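Local coordinates for methylmalonate-semialdehyde dehydrogenase (Oceanimonas doudoroffii, PDB 4ZZ7), which catalyses the NAD-dependent, CoA-acylating oxidative decarboxylation of methylmalonate semialdehyde to propanoyl-CoA, as a member of the aldehyde dehydrogenase family, at residues M403-T415 with Y449-G461. Numbering follows the deposited sequence.
Sequences MDLIDAHEYGNGT and YHSFGGWKRSLFG. With NAD (nicotinamide-adenine-dinucleotide), chain M.
K456 reaches across to the C-terminal end of helix 399-408. Its chain bends at chi3 (-64°), which turns the ammonium toward the backbone carbonyls there. K456 NZ donates to D407 O at 3.0 Å from above that carbonyl's plane, and to H409 O at 3.1 Å, tilted from the H409 carbonyl plane. A positive charge at this helix end probably suits the helix dipole. A methionine in its place would probably leave the carbonyls of D407 and H409 without this charged donor and the helix end less firmly tied to the 455-458 turn.

R457, next in this type II' turn, meets E410. R457 NE and NH2 both donate to E410 OE2, a side-on salt bridge, with R457 NE at 3.1 Å from E410 OE2. The carboxylate and guanidinium planes are nearly coplanar, 21° apart.

S458 OG lies against Y411 CB and accepts from G412 N at 3.1 Å. It is also hydrogen-bonded to G251 O. W455 N donates to G412 O at 3.0 Å, almost straight.

N413 faces the cofactor. Its ND2 bonds weakly to NAD O7N, at 3.1 Å, and also bonds to C283 O. A water joins N413 OD1 to G454 N. F452 CE1 approaches NAD N7N at 3.4 Å, so N413 and F452 meet different atoms of the carboxamide. This is the nicotinamide end of the NAD pocket in an aldehyde dehydrogenase fold, beside C283, consistent with the family's catalytic cysteine.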
ATOM      1  N   MET A 403      10.527  28.256  16.945  1.00 27.56           N
ATOM      2  CA  MET A 403      10.538  26.778  16.904  1.00 28.13           C
ATOM      3  C   MET A 403      11.050  26.071  18.186  1.00 27.80           C
ATOM      4  O   MET A 403      10.535  25.018  18.568  1.00 27.89           O
ATOM      5  CB  MET A 403      11.335  26.282  15.697  1.00 27.11           C
ATOM      6  CG  MET A 403      10.538  26.327  14.410  1.00 27.18           C
ATOM      7  SD  MET A 403      11.391  25.451  13.113  1.00 25.71           S
ATOM      8  CE  MET A 403      12.562  26.761  12.832  1.00 28.55           C
ATOM      9  N   ASP A 404      12.071  26.646  18.823  1.00 26.70           N
ATOM     10  CA  ASP A 404      12.611  26.115  20.070  1.00 24.60           C
ATOM     11  C   ASP A 404      11.544  26.253  21.131  1.00 24.67           C
ATOM     12  O   ASP A 404      11.352  25.347  21.922  1.00 23.83           O
ATOM     13  CB  ASP A 404      13.861  26.880  20.546  1.00 23.70           C
ATOM     14  CG  ASP A 404      15.070  26.709  19.641  1.00 22.87           C
ATOM     15  OD1 ASP A 404      15.152  25.706  18.909  1.00 21.65           O
ATOM     16  OD2 ASP A 404      15.957  27.609  19.679  1.00 23.12           O
ATOM     17  N   LEU A 405      10.864  27.400  21.150  1.00 25.71           N
ATOM     18  CA  LEU A 405       9.804  27.653  22.125  1.00 25.69           C
ATOM     19  C   LEU A 405       8.694  26.588  22.008  1.00 26.84           C
ATOM     20  O   LEU A 405       8.214  26.082  23.031  1.00 27.52           O
ATOM     21  CB  LEU A 405       9.245  29.065  21.937  1.00 25.37           C
ATOM     22  CG  LEU A 405       8.033  29.462  22.773  1.00 25.25           C
ATOM     23  CD1 LEU A 405       8.405  29.607  24.232  1.00 24.52           C
ATOM     24  CD2 LEU A 405       7.467  30.757  22.225  1.00 26.32           C
ATOM     25  N   ILE A 406       8.316  26.237  20.770  1.00 26.07           N
ATOM     26  CA  ILE A 406       7.251  25.259  20.540  1.00 25.38           C
ATOM     27  C   ILE A 406       7.688  23.887  21.049  1.00 25.57           C
ATOM     28  O   ILE A 406       6.971  23.261  21.827  1.00 24.54           O
ATOM     29  CB  ILE A 406       6.817  25.195  19.048  1.00 24.73           C
ATOM     30  CG1 ILE A 406       6.129  26.499  18.642  1.00 24.14           C
ATOM     31  CG2 ILE A 406       5.817  24.063  18.816  1.00 24.39           C
ATOM     32  CD1 ILE A 406       5.997  26.727  17.153  1.00 23.65           C
ATOM     33  N   ASP A 407       8.869  23.445  20.606  1.00 26.41           N
ATOM     34  CA  ASP A 407       9.448  22.143  20.988  1.00 26.62           C
ATOM     35  C   ASP A 407       9.637  22.006  22.496  1.00 29.00           C
ATOM     36  O   ASP A 407       9.564  20.905  23.037  1.00 31.12           O
ATOM     37  CB  ASP A 407      10.815  21.923  20.327  1.00 25.72           C
ATOM     38  CG  ASP A 407      10.732  21.756  18.832  1.00 25.63           C
ATOM     39  OD1 ASP A 407       9.706  21.254  18.325  1.00 25.88           O
ATOM     40  OD2 ASP A 407      11.708  22.144  18.162  1.00 25.24           O
ATOM     41  N   ALA A 408       9.918  23.121  23.165  1.00 31.32           N
ATOM     42  CA  ALA A 408      10.079  23.153  24.630  1.00 31.02           C
ATOM     43  C   ALA A 408       8.783  22.825  25.362  1.00 30.95           C
ATOM     44  O   ALA A 408       8.824  22.212  26.417  1.00 32.86           O
ATOM     45  CB  ALA A 408      10.590  24.516  25.087  1.00 30.56           C
ATOM     46  N   HIS A 409       7.646  23.222  24.791  1.00 30.49           N
ATOM     47  CA  HIS A 409       6.345  23.073  25.444  1.00 29.34           C
ATOM     48  C   HIS A 409       5.999  21.622  25.765  1.00 29.35           C
ATOM     49  O   HIS A 409       6.461  20.684  25.114  1.00 27.91           O
ATOM     50  CB  HIS A 409       5.220  23.695  24.600  1.00 29.13           C
ATOM     51  CG  HIS A 409       4.066  24.162  25.419  1.00 29.14           C
ATOM     52  ND1 HIS A 409       3.064  23.320  25.837  1.00 28.21           N
ATOM     53  CD2 HIS A 409       3.785  25.374  25.953  1.00 30.26           C
ATOM     54  CE1 HIS A 409       2.203  23.989  26.580  1.00 28.31           C
ATOM     55  NE2 HIS A 409       2.614  25.239  26.663  1.00 30.00           N
ATOM     56  N   GLU A 410       5.187  21.449  26.794  1.00 30.80           N
ATOM     57  CA  GLU A 410       4.742  20.117  27.200  1.00 32.60           C
ATOM     58  C   GLU A 410       4.081  19.386  26.016  1.00 32.23           C
ATOM     59  O   GLU A 410       4.533  18.299  25.604  1.00 32.58           O
ATOM     60  CB  GLU A 410       3.797  20.227  28.416  1.00 33.79           C
ATOM     61  CG  GLU A 410       3.465  18.915  29.132  1.00 34.25           C
ATOM     62  CD  GLU A 410       2.386  19.082  30.205  1.00 35.28           C
ATOM     63  OE1 GLU A 410       2.128  20.253  30.616  1.00 34.61           O
ATOM     64  OE2 GLU A 410       1.789  18.047  30.625  1.00 32.47           O
ATOM     65  N   TYR A 411       3.035  20.017  25.483  1.00 30.24           N
ATOM     66  CA  TYR A 411       2.259  19.524  24.350  1.00 29.34           C
ATOM     67  C   TYR A 411       2.913  19.696  22.955  1.00 28.16           C
ATOM     68  O   TYR A 411       3.790  20.532  22.740  1.00 27.97           O
ATOM     69  CB  TYR A 411       0.894  20.206  24.346  1.00 29.96           C
ATOM     70  CG  TYR A 411       0.117  20.103  25.651  1.00 32.45           C
ATOM     71  CD1 TYR A 411      -0.083  18.870  26.300  1.00 35.04           C
ATOM     72  CD2 TYR A 411      -0.441  21.233  26.237  1.00 32.77           C
ATOM     73  CE1 TYR A 411      -0.804  18.787  27.496  1.00 33.20           C
ATOM     74  CE2 TYR A 411      -1.163  21.149  27.426  1.00 32.75           C
ATOM     75  CZ  TYR A 411      -1.340  19.930  28.049  1.00 32.22           C
ATOM     76  OH  TYR A 411      -2.075  19.868  29.201  1.00 30.79           O
ATOM     77  N   GLY A 412       2.467  18.871  22.014  1.00 26.32           N
ATOM     78  CA  GLY A 412       2.855  18.991  20.610  1.00 25.48           C
ATOM     79  C   GLY A 412       1.763  18.448  19.696  1.00 24.44           C
ATOM     80  O   GLY A 412       2.041  17.639  18.810  1.00 22.94           O
ATOM     81  N   ASN A 413       0.522  18.899  19.915  1.00 23.53           N
ATOM     82  CA  ASN A 413      -0.639  18.365  19.199  1.00 22.62           C
ATOM     83  C   ASN A 413      -0.657  18.901  17.787  1.00 23.36           C
ATOM     84  O   ASN A 413      -0.537  18.130  16.848  1.00 24.87           O
ATOM     85  CB  ASN A 413      -1.957  18.679  19.925  1.00 21.64           C
ATOM     86  CG  ASN A 413      -3.034  17.611  19.713  1.00 21.03           C
ATOM     87  OD1 ASN A 413      -2.742  16.468  19.415  1.00 21.13           O
ATOM     88  ND2 ASN A 413      -4.289  17.985  19.904  1.00 20.72           N
ATOM     89  N   GLY A 414      -0.743  20.222  17.642  1.00 23.12           N
ATOM     90  CA  GLY A 414      -0.849  20.868  16.330  1.00 22.48           C
ATOM     91  C   GLY A 414      -0.142  22.213  16.280  1.00 23.02           C
ATOM     92  O   GLY A 414      -0.059  22.904  17.286  1.00 24.53           O
ATOM     93  N   THR A 415       0.359  22.591  15.107  1.00 21.77           N
ATOM     94  CA  THR A 415       1.048  23.854  14.929  1.00 21.27           C
ATOM     95  C   THR A 415       0.815  24.370  13.526  1.00 22.36           C
ATOM     96  O   THR A 415       0.386  23.601  12.652  1.00 24.13           O
ATOM     97  CB  THR A 415       2.553  23.700  15.124  1.00 21.70           C
ATOM     98  OG1 THR A 415       3.168  24.994  15.115  1.00 22.21           O
ATOM     99  CG2 THR A 415       3.181  22.850  14.016  1.00 21.76           C
ATOM    100  N   TYR A 449      -9.476  10.339   5.796  1.00 17.40           N
ATOM    101  CA  TYR A 449      -8.565   9.350   5.143  1.00 16.95           C
ATOM    102  C   TYR A 449      -7.107   9.508   5.610  1.00 16.30           C
ATOM    103  O   TYR A 449      -6.189   8.896   5.070  1.00 16.69           O
ATOM    104  CB  TYR A 449      -8.660   9.317   3.585  1.00 16.60           C
ATOM    105  CG  TYR A 449      -8.704  10.650   2.837  1.00 17.06           C
ATOM    106  CD1 TYR A 449      -9.865  11.442   2.827  1.00 17.29           C
ATOM    107  CD2 TYR A 449      -7.612  11.105   2.079  1.00 17.32           C
ATOM    108  CE1 TYR A 449      -9.927  12.644   2.115  1.00 16.98           C
ATOM    109  CE2 TYR A 449      -7.665  12.327   1.381  1.00 16.95           C
ATOM    110  CZ  TYR A 449      -8.832  13.093   1.407  1.00 16.65           C
ATOM    111  OH  TYR A 449      -8.951  14.292   0.742  1.00 15.26           O
ATOM    112  N   HIS A 450      -6.911  10.325   6.629  1.00 15.46           N
ATOM    113  CA  HIS A 450      -5.649  10.392   7.322  1.00 15.13           C
ATOM    114  C   HIS A 450      -5.894  10.115   8.803  1.00 14.84           C
ATOM    115  O   HIS A 450      -7.014   9.831   9.204  1.00 14.71           O
ATOM    116  CB  HIS A 450      -4.970  11.742   7.046  1.00 14.66           C
ATOM    117  CG  HIS A 450      -4.249  11.784   5.730  1.00 14.33           C
ATOM    118  ND1 HIS A 450      -2.961  11.310   5.557  1.00 13.89           N
ATOM    119  CD2 HIS A 450      -4.652  12.226   4.518  1.00 14.19           C
ATOM    120  CE1 HIS A 450      -2.601  11.482   4.301  1.00 13.84           C
ATOM    121  NE2 HIS A 450      -3.607  12.039   3.652  1.00 14.05           N
ATOM    122  N   SER A 451      -4.849  10.146   9.610  1.00 14.37           N
ATOM    123  CA  SER A 451      -5.048   9.912  11.006  1.00 14.19           C
ATOM    124  C   SER A 451      -4.623  11.126  11.754  1.00 14.35           C
ATOM    125  O   SER A 451      -3.780  11.874  11.273  1.00 13.60           O
ATOM    126  CB  SER A 451      -4.299   8.672  11.447  1.00 14.04           C
ATOM    127  OG  SER A 451      -4.893   7.517  10.896  1.00 13.29           O
ATOM    128  N   PHE A 452      -5.237  11.280  12.928  1.00 15.73           N
ATOM    129  CA  PHE A 452      -5.129  12.446  13.834  1.00 16.97           C
ATOM    130  C   PHE A 452      -4.365  12.007  15.057  1.00 18.63           C
ATOM    131  O   PHE A 452      -4.712  11.001  15.677  1.00 19.94           O
ATOM    132  CB  PHE A 452      -6.535  12.846  14.290  1.00 16.66           C
ATOM    133  CG  PHE A 452      -6.599  14.039  15.200  1.00 16.18           C
ATOM    134  CD1 PHE A 452      -6.192  13.957  16.516  1.00 15.72           C
ATOM    135  CD2 PHE A 452      -7.149  15.243  14.737  1.00 15.94           C
ATOM    136  CE1 PHE A 452      -6.296  15.050  17.344  1.00 15.67           C
ATOM    137  CE2 PHE A 452      -7.244  16.342  15.568  1.00 15.68           C
ATOM    138  CZ  PHE A 452      -6.821  16.239  16.873  1.00 15.60           C
ATOM    139  N   GLY A 453      -3.345  12.762  15.430  1.00 19.20           N
ATOM    140  CA  GLY A 453      -2.620  12.436  16.636  1.00 19.04           C
ATOM    141  C   GLY A 453      -1.455  13.362  16.870  1.00 19.21           C
ATOM    142  O   GLY A 453      -0.664  13.626  15.950  1.00 19.05           O
ATOM    143  N   GLY A 454      -1.362  13.868  18.095  1.00 18.75           N
ATOM    144  CA  GLY A 454      -0.250  14.707  18.501  1.00 18.56           C
ATOM    145  C   GLY A 454       0.975  13.930  18.918  1.00 18.66           C
ATOM    146  O   GLY A 454       0.951  12.701  19.017  1.00 18.45           O
ATOM    147  N   TRP A 455       2.049  14.683  19.166  1.00 19.18           N
ATOM    148  CA  TRP A 455       3.315  14.166  19.697  1.00 18.60           C
ATOM    149  C   TRP A 455       3.485  14.547  21.160  1.00 20.73           C
ATOM    150  O   TRP A 455       2.643  15.249  21.742  1.00 22.08           O
ATOM    151  CB  TRP A 455       4.464  14.722  18.889  1.00 16.68           C
ATOM    152  CG  TRP A 455       4.605  14.068  17.607  1.00 15.54           C
ATOM    153  CD1 TRP A 455       3.718  13.241  17.001  1.00 14.80           C
ATOM    154  CD2 TRP A 455       5.694  14.223  16.703  1.00 14.87           C
ATOM    155  NE1 TRP A 455       4.196  12.848  15.793  1.00 14.63           N
ATOM    156  CE2 TRP A 455       5.408  13.446  15.579  1.00 14.43           C
ATOM    157  CE3 TRP A 455       6.883  14.954  16.733  1.00 14.50           C
ATOM    158  CZ2 TRP A 455       6.267  13.354  14.511  1.00 14.22           C
ATOM    159  CZ3 TRP A 455       7.729  14.859  15.670  1.00 14.39           C
ATOM    160  CH2 TRP A 455       7.421  14.060  14.576  1.00 14.24           C
ATOM    161  N   LYS A 456       4.574  14.067  21.749  1.00 22.32           N
ATOM    162  CA  LYS A 456       4.919  14.360  23.136  1.00 22.74           C
ATOM    163  C   LYS A 456       3.790  13.921  24.093  1.00 23.09           C
ATOM    164  O   LYS A 456       3.350  12.769  24.038  1.00 22.30           O
ATOM    165  CB  LYS A 456       5.343  15.830  23.267  1.00 22.43           C
ATOM    166  CG  LYS A 456       6.552  16.134  22.416  1.00 23.14           C
ATOM    167  CD  LYS A 456       7.135  17.498  22.724  1.00 25.10           C
ATOM    168  CE  LYS A 456       6.149  18.605  22.377  1.00 27.23           C
ATOM    169  NZ  LYS A 456       6.821  19.923  22.175  1.00 28.66           N
ATOM    170  N   ARG A 457       3.315  14.839  24.930  1.00 24.27           N
ATOM    171  CA  ARG A 457       2.354  14.554  25.973  1.00 24.82           C
ATOM    172  C   ARG A 457       0.925  14.684  25.468  1.00 23.87           C
ATOM    173  O   ARG A 457      -0.017  14.360  26.200  1.00 24.78           O
ATOM    174  CB  ARG A 457       2.559  15.539  27.121  1.00 27.98           C
ATOM    175  CG  ARG A 457       3.834  15.330  27.939  1.00 29.76           C
ATOM    176  CD  ARG A 457       3.591  14.467  29.182  1.00 30.60           C
ATOM    177  NE  ARG A 457       2.732  15.113  30.178  1.00 31.70           N
ATOM    178  CZ  ARG A 457       2.152  14.490  31.210  1.00 34.14           C
ATOM    179  NH1 ARG A 457       2.335  13.188  31.430  1.00 34.45           N
ATOM    180  NH2 ARG A 457       1.382  15.177  32.050  1.00 36.25           N
ATOM    181  N   SER A 458       0.750  15.168  24.241  1.00 22.19           N
ATOM    182  CA  SER A 458      -0.586  15.222  23.615  1.00 22.22           C
ATOM    183  C   SER A 458      -1.175  13.844  23.199  1.00 20.67           C
ATOM    184  O   SER A 458      -2.351  13.745  22.859  1.00 19.26           O
ATOM    185  CB  SER A 458      -0.566  16.172  22.397  1.00 23.14           C
ATOM    186  OG  SER A 458      -0.204  17.503  22.758  1.00 23.39           O
ATOM    187  N   LEU A 459      -0.352  12.799  23.205  1.00 19.93           N
ATOM    188  CA  LEU A 459      -0.782  11.461  22.810  1.00 19.23           C
ATOM    189  C   LEU A 459       0.008  10.329  23.480  1.00 18.48           C
ATOM    190  O   LEU A 459       1.245  10.334  23.509  1.00 18.19           O
ATOM    191  CB  LEU A 459      -0.657  11.322  21.289  1.00 19.08           C
ATOM    192  CG  LEU A 459      -1.306  10.079  20.684  1.00 18.90           C
ATOM    193  CD1 LEU A 459      -1.852  10.407  19.320  1.00 19.05           C
ATOM    194  CD2 LEU A 459      -0.338   8.900  20.592  1.00 19.34           C
ATOM    195  N   PHE A 460      -0.721   9.345  23.986  1.00 18.22           N
ATOM    196  CA  PHE A 460      -0.117   8.145  24.533  1.00 18.53           C
ATOM    197  C   PHE A 460      -0.485   6.968  23.638  1.00 17.96           C
ATOM    198  O   PHE A 460      -1.653   6.673  23.429  1.00 16.82           O
ATOM    199  CB  PHE A 460      -0.561   7.906  25.982  1.00 19.17           C
ATOM    200  CG  PHE A 460      -0.234   9.038  26.918  1.00 19.82           C
ATOM    201  CD1 PHE A 460      -1.118  10.083  27.095  1.00 21.17           C
ATOM    202  CD2 PHE A 460       0.938   9.054  27.630  1.00 20.29           C
ATOM    203  CE1 PHE A 460      -0.829  11.132  27.959  1.00 21.15           C
ATOM    204  CE2 PHE A 460       1.235  10.100  28.497  1.00 20.93           C
ATOM    205  CZ  PHE A 460       0.356  11.137  28.664  1.00 20.62           C
ATOM    206  N   GLY A 461       0.540   6.324  23.092  1.00 18.76           N
ATOM    207  CA  GLY A 461       0.393   5.171  22.203  1.00 19.07           C
ATOM    208  C   GLY A 461       1.257   5.297  20.955  1.00 19.45           C
ATOM    209  O   GLY A 461       2.068   6.234  20.821  1.00 20.51           O
TER
HETATM  210  PA  NAD M 501     -11.578  14.816  30.264  1.00 47.36           P
HETATM  211  O1A NAD M 501     -12.249  15.195  31.582  1.00 46.29           O
HETATM  212  O2A NAD M 501     -10.068  14.700  30.142  1.00 43.25           O
HETATM  213  O5B NAD M 501     -12.149  13.369  29.801  1.00 46.00           O
HETATM  214  C5B NAD M 501     -13.339  13.191  29.019  1.00 41.94           C
HETATM  215  C4B NAD M 501     -13.945  11.803  29.224  1.00 38.73           C
HETATM  216  O4B NAD M 501     -13.250  11.096  30.255  1.00 36.88           O
HETATM  217  C3B NAD M 501     -15.409  11.830  29.652  1.00 37.46           C
HETATM  218  O3B NAD M 501     -16.104  10.821  28.916  1.00 34.93           O
HETATM  219  C2B NAD M 501     -15.386  11.589  31.160  1.00 37.53           C
HETATM  220  O2B NAD M 501     -16.443  10.819  31.740  1.00 37.76           O
HETATM  221  C1B NAD M 501     -14.096  10.819  31.376  1.00 37.65           C
HETATM  222  N9A NAD M 501     -13.420  11.174  32.660  1.00 39.19           N
HETATM  223  C8A NAD M 501     -13.314  12.423  33.201  1.00 38.74           C
HETATM  224  N7A NAD M 501     -12.621  12.382  34.358  1.00 38.34           N
HETATM  225  C5A NAD M 501     -12.269  11.092  34.585  1.00 37.80           C
HETATM  226  C6A NAD M 501     -11.525  10.357  35.651  1.00 36.51           C
HETATM  227  N6A NAD M 501     -11.019  11.032  36.705  1.00 35.98           N
HETATM  228  N1A NAD M 501     -11.373   9.012  35.516  1.00 35.24           N
HETATM  229  C2A NAD M 501     -11.891   8.331  34.448  1.00 34.01           C
HETATM  230  N3A NAD M 501     -12.570   8.921  33.442  1.00 32.17           N
HETATM  231  C4A NAD M 501     -12.794  10.278  33.459  1.00 37.52           C
HETATM  232  O3  NAD M 501     -12.100  15.835  29.089  1.00 50.37           O
HETATM  233  PN  NAD M 501     -13.349  16.895  29.105  1.00 49.99           P
HETATM  234  O1N NAD M 501     -14.695  16.165  29.060  1.00 48.95           O
HETATM  235  O2N NAD M 501     -13.153  18.048  30.099  1.00 46.90           O
HETATM  236  O5D NAD M 501     -13.027  17.474  27.642  1.00 51.33           O
HETATM  237  C5D NAD M 501     -11.969  18.431  27.460  1.00 57.61           C
HETATM  238  C4D NAD M 501     -10.612  17.842  27.024  1.00 61.76           C
HETATM  239  O4D NAD M 501     -10.605  17.208  25.725  1.00 65.76           O
HETATM  240  C3D NAD M 501      -9.550  18.951  26.931  1.00 63.77           C
HETATM  241  O3D NAD M 501      -8.662  18.903  28.054  1.00 57.82           O
HETATM  242  C2D NAD M 501      -8.806  18.748  25.602  1.00 66.08           C
HETATM  243  O2D NAD M 501      -7.385  18.815  25.764  1.00 63.54           O
HETATM  244  C1D NAD M 501      -9.293  17.379  25.160  1.00 65.85           C
HETATM  245  N1N NAD M 501      -9.304  17.149  23.719  1.00 68.43           N
HETATM  246  C2N NAD M 501      -8.279  16.451  23.212  1.00 71.75           C
HETATM  247  C3N NAD M 501      -8.218  16.173  21.850  1.00 73.58           C
HETATM  248  C7N NAD M 501      -7.071  15.421  21.218  1.00 78.12           C
HETATM  249  O7N NAD M 501      -5.883  15.736  21.353  1.00 74.25           O
HETATM  250  N7N NAD M 501      -7.406  14.401  20.447  1.00 79.79           N
HETATM  251  C4N NAD M 501      -9.256  16.601  21.030  1.00 68.67           C
HETATM  252  C5N NAD M 501     -10.318  17.317  21.567  1.00 67.21           C
HETATM  253  C6N NAD M 501     -10.318  17.579  22.939  1.00 70.12           C
HETATM  254  O   HOH W   1      -3.287  13.980  19.946  1.00  5.51           O